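Local structure of uncharacterized protein (Rhodobacter sphaeroides, 3PU2) at residues E4-G8 and E16-H20; W41-R45 and M143-H149; G46-C52 and R63-P69; H87-E93 and T104-L110. The protein is of unknown function but belongs to the AHA1 family of the SRPBCC superfamily, whose helix-grip domains commonly bind hydrophobic ligands. All blocks are in the same frame, centred on the assembly; numbering follows the deposited sequence. Where two conformers were deposited one is given.

Contact 1 (E4-G8 and E16-H20); sequences EIQIG and EFRRH
Ile7 lays its CD1 methyl against the edge of the Phe17 ring, near the ring plane, with Ile7 CD1 3.6 Å from Phe17 CE1. Ile5 brings a second methyl to the same part of the ring, its CD1 3.9 Å from Phe17 CD1. The first torsions (-51° and -56°) put Ile7 CG1 and Phe17 CG beside the backbone N, and the two side chains run alongside each other off one face of the sheet. They form a non-hydrogen-bonded antiparallel pair. Gln6 and Arg18, the next pair, are hydrogen-bonded: Gln6 N gives a nearly straight bond to Arg18 O (3.0 Å), and the return bond from Arg18 N to Gln6 O (3.1 Å) is more bent. Gly8 N donates to Glu16 O at 3.0 Å. Past the last backbone bond a water bridges the two segments, donating to Glu4 O and accepting from His20 N. Arg19 packs its CD beside Ile5 N and carries its guanidinium on to a salt bridge with Asp151. Strand 6-7 is the outermost strand, on strand 14-21, which pairs on its other side with strand 116-124; helix 139-156 meets Phe17 through Met139 and Ile5 through Glu144.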
# COMPACT_ATOMS: atom_id res chain seq x y z
N GLU A 4 16.63 0.49 2.99
CA GLU A 4 15.37 0.30 3.77
C GLU A 4 14.41 1.46 3.54
O GLU A 4 14.70 2.38 2.78
CB GLU A 4 15.68 0.15 5.26
CG GLU A 4 14.58 -0.57 6.04
CD GLU A 4 14.94 -0.80 7.50
OE1 GLU A 4 16.00 -1.42 7.76
OE2 GLU A 4 14.16 -0.37 8.38
N ILE A 5 13.27 1.43 4.24
CA ILE A 5 12.22 2.43 4.09
C ILE A 5 12.50 3.83 4.63
O ILE A 5 12.71 4.03 5.83
CB ILE A 5 10.91 1.92 4.71
CG1 ILE A 5 9.81 2.97 4.53
CG2 ILE A 5 11.15 1.53 6.16
CD1 ILE A 5 8.80 3.02 5.65
N GLN A 6 12.46 4.81 3.73
CA GLN A 6 12.71 6.21 4.08
C GLN A 6 11.44 7.05 4.17
O GLN A 6 10.62 7.07 3.25
CB GLN A 6 13.62 6.86 3.04
CG GLN A 6 14.90 6.11 2.73
CD GLN A 6 15.58 6.65 1.48
OE1 GLN A 6 16.64 6.18 1.08
NE2 GLN A 6 14.96 7.65 0.84
N ILE A 7 11.29 7.74 5.29
CA ILE A 7 10.16 8.63 5.49
C ILE A 7 10.51 9.91 4.72
O ILE A 7 11.66 10.36 4.76
CB ILE A 7 9.98 8.96 6.99
CG1 ILE A 7 9.97 7.67 7.82
CG2 ILE A 7 8.72 9.80 7.21
CD1 ILE A 7 8.88 6.69 7.46
N GLY A 8 9.55 10.48 4.01
CA GLY A 8 9.81 11.69 3.26
C GLY A 8 9.34 12.90 4.05
O GLY A 8 8.76 12.74 5.13
N GLU A 16 4.82 10.77 3.02
CA GLU A 16 5.58 10.20 1.93
C GLU A 16 6.48 9.06 2.39
O GLU A 16 6.97 9.06 3.52
CB GLU A 16 6.41 11.31 1.27
CG GLU A 16 5.58 12.36 0.52
CD GLU A 16 6.33 13.66 0.25
OE1 GLU A 16 7.56 13.62 0.02
OE2 GLU A 16 5.68 14.73 0.26
N PHE A 17 6.69 8.08 1.51
CA PHE A 17 7.53 6.93 1.82
C PHE A 17 8.21 6.50 0.53
O PHE A 17 7.67 6.70 -0.56
CB PHE A 17 6.70 5.75 2.36
CG PHE A 17 5.86 6.08 3.56
CD1 PHE A 17 6.39 6.01 4.84
CD2 PHE A 17 4.54 6.48 3.41
CE1 PHE A 17 5.61 6.32 5.95
CE2 PHE A 17 3.75 6.80 4.52
CZ PHE A 17 4.29 6.72 5.79
N ARG A 18 9.39 5.90 0.66
CA ARG A 18 10.15 5.42 -0.49
C ARG A 18 10.86 4.15 -0.06
O ARG A 18 11.35 4.05 1.06
CB ARG A 18 11.17 6.47 -0.94
CG ARG A 18 10.56 7.80 -1.38
CD ARG A 18 11.56 8.64 -2.16
NE ARG A 18 12.66 9.12 -1.33
CZ ARG A 18 13.68 9.85 -1.78
NH1 ARG A 18 13.74 10.18 -3.07
NH2 ARG A 18 14.63 10.25 -0.95
N ARG A 19 10.92 3.17 -0.95
CA ARG A 19 11.57 1.91 -0.63
C ARG A 19 12.09 1.22 -1.88
O ARG A 19 11.44 1.20 -2.92
CB ARG A 19 10.56 1.02 0.10
CG ARG A 19 10.98 -0.44 0.27
CD ARG A 19 11.76 -0.72 1.56
NE ARG A 19 11.39 -2.04 2.06
CZ ARG A 19 12.20 -3.08 2.17
NH1 ARG A 19 13.48 -2.99 1.82
NH2 ARG A 19 11.72 -4.23 2.64
N HIS A 20 13.28 0.64 -1.77
CA HIS A 20 13.90 -0.07 -2.89
C HIS A 20 13.43 -1.52 -2.90
O HIS A 20 13.17 -2.11 -1.86
CB HIS A 20 15.41 -0.03 -2.76
CG HIS A 20 16.13 -0.66 -3.90
ND1 HIS A 20 16.16 -0.10 -5.16
CD2 HIS A 20 16.85 -1.81 -3.98
CE1 HIS A 20 16.87 -0.88 -5.97
NE2 HIS A 20 17.29 -1.92 -5.28
O HOH W 1 14.92 1.96 -0.21

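Contact 2 (W41-R45 and M143-H149); sequences WLFAR and MEEAYRH
Trp41 and Ala146 form the apolar centre: Trp41 CE3 lies 4.1 Å from Ala146 CB, and the same carbon brings the indole edge to Ala146 O. Further along the ring, Trp41 CZ3 reaches Tyr147 CD1 at 3.9 Å, the two aromatic side chains running alongside each other. Leu42 CB covers the middle of one indole face, and at the root of the side chain Trp41 CB packs on His149 CB (3.7 Å). Outward from there the imidazole of His149 is held between two groups. Phe43 lies over one face in an offset stack, ring centroids 4.3 Å apart and planes 9° from parallel; Glu145 O, one helical turn back, sits over the centre of the opposite face. The rotation of the ring is fixed further by His149 ND1, which donates in its own plane to a lone pair of Trp41 O (2.9 Å, 148° at the hydrogen). Phe43 N grips that same oxygen, closing an inverse gamma turn centred on Leu42. At the polar edge Glu145 OE2 packs by Arg45 CB and lies 5.0 Å from Arg45 NE, where a weak attraction is likely. The loop between helix 25-33 and strand 49-54 is thereby laid on helix 139-156; Trp41 NE1 ties it back to Ala31 O of the first helix, and Leu42 O accepts from Trp66 NE1 of strand 61-67.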
# COMPACT_ATOMS: atom_id res chain seq x y z
N TRP A 41 1.76 -11.00 1.17
CA TRP A 41 2.73 -10.09 1.77
C TRP A 41 2.12 -8.90 2.50
O TRP A 41 2.60 -8.52 3.57
CB TRP A 41 3.71 -9.55 0.73
CG TRP A 41 3.11 -8.65 -0.29
CD1 TRP A 41 2.52 -9.01 -1.48
CD2 TRP A 41 3.05 -7.22 -0.22
NE1 TRP A 41 2.10 -7.88 -2.15
CE2 TRP A 41 2.41 -6.77 -1.40
CE3 TRP A 41 3.47 -6.27 0.72
CZ2 TRP A 41 2.18 -5.42 -1.67
CZ3 TRP A 41 3.23 -4.91 0.45
CH2 TRP A 41 2.59 -4.51 -0.73
N LEU A 42 1.06 -8.33 1.94
CA LEU A 42 0.41 -7.18 2.55
C LEU A 42 -0.56 -7.52 3.68
O LEU A 42 -1.78 -7.49 3.52
CB LEU A 42 -0.33 -6.38 1.48
CG LEU A 42 -1.07 -5.14 1.98
CD1 LEU A 42 -0.12 -4.21 2.73
CD2 LEU A 42 -1.70 -4.45 0.79
N PHE A 43 0.01 -7.83 4.84
CA PHE A 43 -0.76 -8.18 6.02
C PHE A 43 0.11 -7.92 7.24
O PHE A 43 1.34 -7.85 7.13
CB PHE A 43 -1.13 -9.65 5.97
CG PHE A 43 0.04 -10.57 6.03
CD1 PHE A 43 0.49 -11.06 7.25
CD2 PHE A 43 0.71 -10.93 4.87
CE1 PHE A 43 1.60 -11.92 7.32
CE2 PHE A 43 1.83 -11.79 4.91
CZ PHE A 43 2.28 -12.29 6.14
N ALA A 44 -0.51 -7.75 8.41
CA ALA A 44 0.26 -7.54 9.63
C ALA A 44 0.26 -8.83 10.44
O ALA A 44 -0.46 -9.78 10.11
CB ALA A 44 -0.32 -6.40 10.43
N ARG A 45 1.06 -8.86 11.50
CA ARG A 45 1.19 -10.02 12.38
C ARG A 45 -0.14 -10.46 13.00
O ARG A 45 -0.75 -9.74 13.81
CB ARG A 45 2.21 -9.68 13.49
CG ARG A 45 2.92 -10.88 14.12
CD ARG A 45 4.05 -10.42 15.06
NE ARG A 45 3.58 -9.54 16.14
CZ ARG A 45 2.74 -9.92 17.11
NH1 ARG A 45 2.28 -11.16 17.14
NH2 ARG A 45 2.37 -9.05 18.04
N MSE A 143 4.12 -1.09 7.81
CA MSE A 143 4.23 -1.05 6.39
C MSE A 143 5.62 -1.41 5.94
O MSE A 143 5.80 -1.79 4.82
CB MSE A 143 3.77 0.31 5.90
CG MSE A 143 3.63 0.43 4.39
SE MSE A 143 2.05 -0.07 3.73
CE MSE A 143 2.54 -1.42 2.74
N GLU A 144 6.59 -1.37 6.84
CA GLU A 144 7.93 -1.92 6.59
C GLU A 144 7.90 -3.42 6.82
O GLU A 144 8.55 -4.18 6.10
CB GLU A 144 8.97 -1.25 7.49
CG GLU A 144 10.41 -1.79 7.33
CD GLU A 144 10.87 -1.94 5.87
OE1 GLU A 144 10.55 -1.06 5.04
OE2 GLU A 144 11.57 -2.92 5.55
N GLU A 145 7.15 -3.86 7.82
CA GLU A 145 7.05 -5.29 8.09
C GLU A 145 6.45 -5.95 6.84
O GLU A 145 6.81 -7.07 6.48
CB GLU A 145 6.16 -5.53 9.31
CG GLU A 145 5.87 -7.00 9.63
CD GLU A 145 5.00 -7.19 10.87
OE1 GLU A 145 3.89 -6.60 10.92
OE2 GLU A 145 5.42 -7.93 11.79
N ALA A 146 5.54 -5.24 6.17
CA ALA A 146 4.92 -5.78 4.98
C ALA A 146 5.91 -5.84 3.82
O ALA A 146 6.00 -6.85 3.13
CB ALA A 146 3.70 -4.96 4.59
N TYR A 147 6.65 -4.75 3.60
CA TYR A 147 7.62 -4.75 2.52
C TYR A 147 8.64 -5.86 2.72
O TYR A 147 9.09 -6.50 1.76
CB TYR A 147 8.31 -3.40 2.41
CG TYR A 147 7.37 -2.31 1.95
CD1 TYR A 147 6.32 -2.60 1.07
CD2 TYR A 147 7.51 -0.99 2.38
CE1 TYR A 147 5.45 -1.61 0.65
CE2 TYR A 147 6.64 0.00 1.96
CZ TYR A 147 5.62 -0.32 1.10
OH TYR A 147 4.76 0.66 0.68
N ARG A 148 8.99 -6.11 3.98
CA ARG A 148 9.93 -7.19 4.28
C ARG A 148 9.30 -8.48 3.74
O ARG A 148 9.97 -9.29 3.11
CB ARG A 148 10.14 -7.29 5.80
CG ARG A 148 11.41 -8.01 6.19
CD ARG A 148 11.75 -7.79 7.66
NE ARG A 148 12.11 -6.41 7.97
CZ ARG A 148 11.30 -5.52 8.51
NH1 ARG A 148 10.05 -5.85 8.83
NH2 ARG A 148 11.73 -4.28 8.76
N HIS A 149 8.01 -8.65 3.96
CA HIS A 149 7.30 -9.82 3.45
C HIS A 149 7.44 -9.87 1.93
O HIS A 149 7.68 -10.94 1.36
CB HIS A 149 5.81 -9.72 3.78
CG HIS A 149 5.50 -9.84 5.23
ND1 HIS A 149 4.36 -9.31 5.79
CD2 HIS A 149 6.16 -10.46 6.23
CE1 HIS A 149 4.33 -9.60 7.08
NE2 HIS A 149 5.41 -10.30 7.37

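Contact 3 (G46-C52 and R63-P69); sequences GWPMTEC and RQVWTGP
Met49, a selenomethionine here, runs alongside Trp66. Its CB lies 3.9 Å from Trp66 CD1, its CG sits off-centre over the five-membered ring, 4.3 Å from the centroid, and SE passes obliquely in a Met-aromatic contact. The first two torsions are extended (-165° and 177°) and the bend comes only at the last, which returns CE to the indole beside NE1 and CZ2 and within 3.6 Å of Gln64 NE2. Trp66 NE1 itself bonds to Leu42 O. Trp47 is engaged differently: Gly68 CA lies over the face of its six-membered ring, 3.5 Å from the centroid, and Pro69 CD stands over the same face nearer the rim. The Trp47 ring also makes a cation-pi contact with Arg74. Replacing Trp47 by an alanine would probably uncover Gly68 and Pro69 and leave Arg74 without its aromatic partner. Between the strands the pairing is antiparallel with a classic bulge, Thr50 and Glu51 both facing Val65. Val65 O receives two N-H groups, Thr50 N nearly along its C=O axis (2.8 Å) and Glu51 N on a lone pair (3.3 Å), and Val65 N answers to Glu51 O at 3.0 Å. The bulge turns Thr50 toward the partner strand, where Thr50 OG1 and Thr67 OG1 share a hydrogen bond of 2.7 Å. Glu51 and Arg63 probably attract each other, though their charged atoms do not meet. The chemistry is thus divided: indole surfaces carry the apolar grip, a doubly used carbonyl accommodates the bulge, and a hydroxyl pair links the strands beside it.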
# COMPACT_ATOMS: atom_id res chain seq x y z
N GLY A 46 -0.59 -11.66 12.62
CA GLY A 46 -1.84 -12.20 13.13
C GLY A 46 -3.11 -11.71 12.45
O GLY A 46 -4.21 -11.93 12.95
N TRP A 47 -2.96 -11.04 11.31
CA TRP A 47 -4.10 -10.52 10.56
C TRP A 47 -3.91 -10.79 9.07
O TRP A 47 -3.61 -9.87 8.30
CB TRP A 47 -4.27 -9.01 10.78
CG TRP A 47 -4.64 -8.61 12.18
CD1 TRP A 47 -3.84 -8.63 13.29
CD2 TRP A 47 -5.94 -8.22 12.64
NE1 TRP A 47 -4.55 -8.28 14.40
CE2 TRP A 47 -5.85 -8.02 14.04
CE3 TRP A 47 -7.17 -8.01 12.00
CZ2 TRP A 47 -6.95 -7.63 14.82
CZ3 TRP A 47 -8.26 -7.63 12.78
CH2 TRP A 47 -8.14 -7.44 14.18
N PRO A 48 -4.05 -12.06 8.66
CA PRO A 48 -3.90 -12.44 7.26
C PRO A 48 -4.98 -11.78 6.41
O PRO A 48 -6.02 -11.37 6.92
CB PRO A 48 -4.05 -13.95 7.31
CG PRO A 48 -4.97 -14.15 8.45
CD PRO A 48 -4.38 -13.23 9.47
N MSE A 49 -4.73 -11.64 5.10
CA MSE A 49 -5.71 -11.03 4.22
C MSE A 49 -6.68 -12.11 3.78
O MSE A 49 -6.27 -13.08 3.14
CB MSE A 49 -5.04 -10.38 3.02
CG MSE A 49 -5.94 -9.41 2.27
SE MSE A 49 -5.06 -8.54 0.80
CE MSE A 49 -4.30 -7.09 1.80
N THR A 50 -7.95 -11.95 4.13
CA THR A 50 -8.95 -12.95 3.79
C THR A 50 -9.80 -12.61 2.57
O THR A 50 -10.38 -13.51 1.97
CB THR A 50 -9.86 -13.27 4.99
OG1 THR A 50 -10.23 -12.05 5.65
CG2 THR A 50 -9.14 -14.15 5.99
N GLU A 51 -9.88 -11.33 2.21
CA GLU A 51 -10.63 -10.93 1.01
C GLU A 51 -9.84 -9.89 0.25
O GLU A 51 -9.36 -8.91 0.83
CB GLU A 51 -12.01 -10.36 1.34
CG GLU A 51 -12.94 -10.36 0.12
CD GLU A 51 -14.21 -9.54 0.32
OE1 GLU A 51 -14.78 -9.56 1.44
OE2 GLU A 51 -14.64 -8.87 -0.65
N CYS A 52 -9.70 -10.08 -1.05
CA CYS A 52 -8.94 -9.13 -1.81
C CYS A 52 -9.41 -8.92 -3.24
O CYS A 52 -9.17 -9.73 -4.13
CB CYS A 52 -7.46 -9.52 -1.82
SG CYS A 52 -6.41 -8.20 -2.48
N ARG A 63 -11.28 -3.66 -2.57
CA ARG A 63 -11.94 -4.13 -1.36
C ARG A 63 -10.97 -5.08 -0.65
O ARG A 63 -10.58 -6.09 -1.24
CB ARG A 63 -13.25 -4.83 -1.72
CG ARG A 63 -14.01 -5.44 -0.55
CD ARG A 63 -14.14 -4.47 0.62
NE ARG A 63 -14.83 -5.07 1.76
CZ ARG A 63 -14.95 -4.50 2.96
NH1 ARG A 63 -14.42 -3.30 3.19
NH2 ARG A 63 -15.61 -5.12 3.93
N GLN A 64 -10.59 -4.76 0.58
CA GLN A 64 -9.65 -5.59 1.34
C GLN A 64 -10.15 -5.87 2.75
O GLN A 64 -10.68 -4.98 3.43
CB GLN A 64 -8.28 -4.91 1.41
CG GLN A 64 -7.72 -4.61 0.02
CD GLN A 64 -6.36 -3.92 0.03
OE1 GLN A 64 -6.20 -2.82 0.56
NE2 GLN A 64 -5.38 -4.56 -0.59
N VAL A 65 -9.98 -7.12 3.19
CA VAL A 65 -10.40 -7.51 4.54
C VAL A 65 -9.39 -8.40 5.23
O VAL A 65 -8.97 -9.43 4.70
CB VAL A 65 -11.78 -8.27 4.55
CG1 VAL A 65 -12.19 -8.61 6.01
CG2 VAL A 65 -12.87 -7.40 3.87
N TRP A 66 -9.02 -8.01 6.43
CA TRP A 66 -8.09 -8.79 7.22
C TRP A 66 -8.87 -9.35 8.41
O TRP A 66 -9.73 -8.67 9.00
CB TRP A 66 -6.95 -7.90 7.70
CG TRP A 66 -6.12 -7.36 6.59
CD1 TRP A 66 -5.01 -7.94 6.02
CD2 TRP A 66 -6.30 -6.12 5.91
NE1 TRP A 66 -4.49 -7.13 5.04
CE2 TRP A 66 -5.26 -6.00 4.96
CE3 TRP A 66 -7.24 -5.08 6.02
CZ2 TRP A 66 -5.14 -4.89 4.12
CZ3 TRP A 66 -7.12 -3.99 5.20
CH2 TRP A 66 -6.07 -3.90 4.26
N THR A 67 -8.59 -10.60 8.73
CA THR A 67 -9.22 -11.25 9.85
C THR A 67 -8.16 -11.57 10.88
O THR A 67 -7.17 -12.25 10.59
CB THR A 67 -9.87 -12.56 9.46
OG1 THR A 67 -10.65 -12.36 8.28
CG2 THR A 67 -10.75 -13.05 10.62
N GLY A 68 -8.37 -11.08 12.09
CA GLY A 68 -7.42 -11.33 13.16
C GLY A 68 -7.78 -12.53 14.01
O GLY A 68 -8.70 -13.29 13.67
N PRO A 69 -7.06 -12.75 15.12
CA PRO A 69 -7.40 -13.89 15.95
C PRO A 69 -8.74 -13.54 16.57
O PRO A 69 -9.09 -12.36 16.68
CB PRO A 69 -6.27 -13.93 16.98
CG PRO A 69 -5.16 -13.17 16.33
CD PRO A 69 -5.90 -12.04 15.67

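Contact 4 (H87-E93 and T104-L110); sequences HRLIHSE and TLVTLQL
Val106 gives up the most surface here, its CB set over one face of the His91 imidazole, 4.1 Å from the ring centroid and 23° off the normal. The ring gets there because His91 CG lies between the backbone N and the carbonyl carbon (chi1 68°), which swings the imidazole back over its neighbour. Val106 CG2 touches both the imidazole, at NE2, and Glu93 CG (4.0 Å). Beneath these side chains two backbone bonds close the pair, among them Val106 N to His91 O (2.9 Å). His87 buries nearly as much as Val106 but is poorly ordered; its backbone O takes Leu110 N at 2.8 Å. Two pairs along from Val106, at the next hydrogen-bonded pair, Leu108 CD1 meets Leu89 CD2 at 3.9 Å, the two side chains running alongside each other, and Leu108 N donates to Leu89 O at 3.0 Å. On the other face of the sheet Ile90 CG2 rests on Leu105 CG (4.0 Å), and Ile90 CG1 on the methyl of Thr107. A serine in place of Leu105 would probably open a gap beside Ile90 and leave its CG2 methyl without this apolar neighbour. Leu89 also touches Trp29 and Leu110 touches Leu28 and Leu32, all on helix 25-33, so the face bearing Leu89, Val106 and Leu108 looks inward. Six consecutive antiparallel pairs, with no bulge between these two strands, make this a regular beta hairpin in the middle of the curved sheet that characterises the Bet v 1-like helix-grip fold.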
# COMPACT_ATOMS: atom_id res chain seq x y z
N HIS A 87 4.09 2.43 -13.90
CA HIS A 87 4.73 3.47 -13.11
C HIS A 87 3.85 4.28 -12.18
O HIS A 87 4.35 4.98 -11.30
CB HIS A 87 5.48 4.47 -14.01
CG HIS A 87 5.23 4.30 -15.47
ND1 HIS A 87 6.01 3.48 -16.27
CD2 HIS A 87 4.33 4.87 -16.30
CE1 HIS A 87 5.60 3.56 -17.52
NE2 HIS A 87 4.58 4.40 -17.57
N ARG A 88 2.55 4.22 -12.38
CA ARG A 88 1.69 5.02 -11.54
C ARG A 88 0.30 4.45 -11.31
O ARG A 88 -0.29 3.85 -12.20
CB ARG A 88 1.58 6.43 -12.14
CG ARG A 88 1.28 7.49 -11.12
CD ARG A 88 1.39 8.89 -11.71
NE ARG A 88 0.37 9.16 -12.71
CZ ARG A 88 -0.22 10.34 -12.87
NH1 ARG A 88 0.11 11.35 -12.09
NH2 ARG A 88 -1.14 10.50 -13.81
N LEU A 89 -0.20 4.63 -10.10
CA LEU A 89 -1.53 4.17 -9.74
C LEU A 89 -2.02 5.07 -8.63
O LEU A 89 -1.27 5.42 -7.70
CB LEU A 89 -1.53 2.72 -9.25
CG LEU A 89 -2.92 2.20 -8.85
CD1 LEU A 89 -3.47 1.35 -9.96
CD2 LEU A 89 -2.82 1.36 -7.59
N ILE A 90 -3.28 5.47 -8.72
CA ILE A 90 -3.87 6.35 -7.74
C ILE A 90 -5.24 5.80 -7.38
O ILE A 90 -6.04 5.45 -8.27
CB ILE A 90 -4.04 7.76 -8.30
CG1 ILE A 90 -2.70 8.29 -8.79
CG2 ILE A 90 -4.66 8.66 -7.25
CD1 ILE A 90 -2.78 9.64 -9.47
N HIS A 91 -5.50 5.70 -6.09
CA HIS A 91 -6.80 5.22 -5.66
C HIS A 91 -7.13 5.87 -4.36
O HIS A 91 -6.27 6.45 -3.68
CB HIS A 91 -6.82 3.70 -5.50
CG HIS A 91 -5.98 3.19 -4.37
ND1 HIS A 91 -4.71 2.69 -4.55
CD2 HIS A 91 -6.24 3.08 -3.04
CE1 HIS A 91 -4.22 2.29 -3.39
NE2 HIS A 91 -5.13 2.51 -2.46
N SER A 92 -8.40 5.81 -4.00
CA SER A 92 -8.83 6.38 -2.74
C SER A 92 -8.87 5.20 -1.77
O SER A 92 -8.90 4.05 -2.21
CB SER A 92 -10.22 6.99 -2.92
OG SER A 92 -11.11 6.06 -3.54
N GLU A 93 -8.82 5.48 -0.48
CA GLU A 93 -8.90 4.43 0.53
C GLU A 93 -9.79 4.95 1.64
O GLU A 93 -9.78 6.15 1.94
CB GLU A 93 -7.53 4.11 1.12
CG GLU A 93 -6.72 3.03 0.43
CD GLU A 93 -5.63 2.47 1.35
OE1 GLU A 93 -5.40 3.05 2.44
OE2 GLU A 93 -5.00 1.45 0.99
N THR A 104 -8.89 8.80 2.19
CA THR A 104 -7.53 9.20 1.83
C THR A 104 -7.20 8.90 0.37
O THR A 104 -7.79 7.99 -0.25
CB THR A 104 -6.46 8.49 2.71
OG1 THR A 104 -6.53 7.07 2.49
CG2 THR A 104 -6.70 8.77 4.18
N LEU A 105 -6.26 9.65 -0.20
CA LEU A 105 -5.86 9.42 -1.58
C LEU A 105 -4.41 8.94 -1.58
O LEU A 105 -3.51 9.65 -1.12
CB LEU A 105 -5.97 10.69 -2.42
CG LEU A 105 -5.87 10.44 -3.92
CD1 LEU A 105 -7.25 10.14 -4.48
CD2 LEU A 105 -5.28 11.67 -4.60
N VAL A 106 -4.20 7.75 -2.12
CA VAL A 106 -2.89 7.11 -2.16
C VAL A 106 -2.26 7.09 -3.52
O VAL A 106 -2.86 6.62 -4.49
CB VAL A 106 -3.02 5.67 -1.68
CG1 VAL A 106 -1.67 5.05 -1.58
CG2 VAL A 106 -3.73 5.64 -0.34
N THR A 107 -1.01 7.55 -3.60
CA THR A 107 -0.29 7.61 -4.87
C THR A 107 0.95 6.73 -4.88
O THR A 107 1.83 6.87 -4.05
CB THR A 107 0.13 9.07 -5.15
OG1 THR A 107 -0.96 9.95 -4.85
CG2 THR A 107 0.56 9.25 -6.60
N LEU A 108 1.02 5.83 -5.85
CA LEU A 108 2.17 4.94 -5.98
C LEU A 108 2.88 5.23 -7.29
O LEU A 108 2.29 5.18 -8.37
CB LEU A 108 1.73 3.47 -5.98
CG LEU A 108 0.86 2.99 -4.82
CD1 LEU A 108 0.25 1.66 -5.20
CD2 LEU A 108 1.66 2.89 -3.53
N GLN A 109 4.16 5.52 -7.18
CA GLN A 109 4.97 5.81 -8.35
C GLN A 109 6.13 4.81 -8.38
O GLN A 109 6.86 4.68 -7.39
CB GLN A 109 5.50 7.24 -8.26
CG GLN A 109 5.67 7.97 -9.58
CD GLN A 109 4.73 9.16 -9.69
OE1 GLN A 109 4.47 9.86 -8.71
NE2 GLN A 109 4.23 9.41 -10.90
N LEU A 110 6.30 4.12 -9.50
CA LEU A 110 7.38 3.15 -9.65
C LEU A 110 8.41 3.60 -10.70
O LEU A 110 8.12 3.60 -11.89
CB LEU A 110 6.83 1.78 -10.04
CG LEU A 110 5.97 1.00 -9.04
CD1 LEU A 110 4.55 1.53 -9.04
CD2 LEU A 110 5.97 -0.46 -9.45

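Contacts 1, 3 and 4 are antiparallel pairings within one sheet: contacts 1 and 3 close its two outermost hairpins, their centres about 25 Å apart on opposite sides of the chain's centre, while contact 4 lies among the middle strands. Contact 2 pairs no strands and instead fixes a loop to the long helix 139-156. It touches both edge contacts, contact 1 where Arg19 packs on Tyr147 and contact 3 through Leu42 and Trp66. Contacts 2 and 4 are both partly buried, contact 4, a regular ladder, with the larger share of buried residues; contact 2 relies on aromatic rings and one histidine bond. At the surface, contact 1 adds isoleucines on a phenylalanine and a water, contact 3 two indoles, a bulge and a hydroxyl pair.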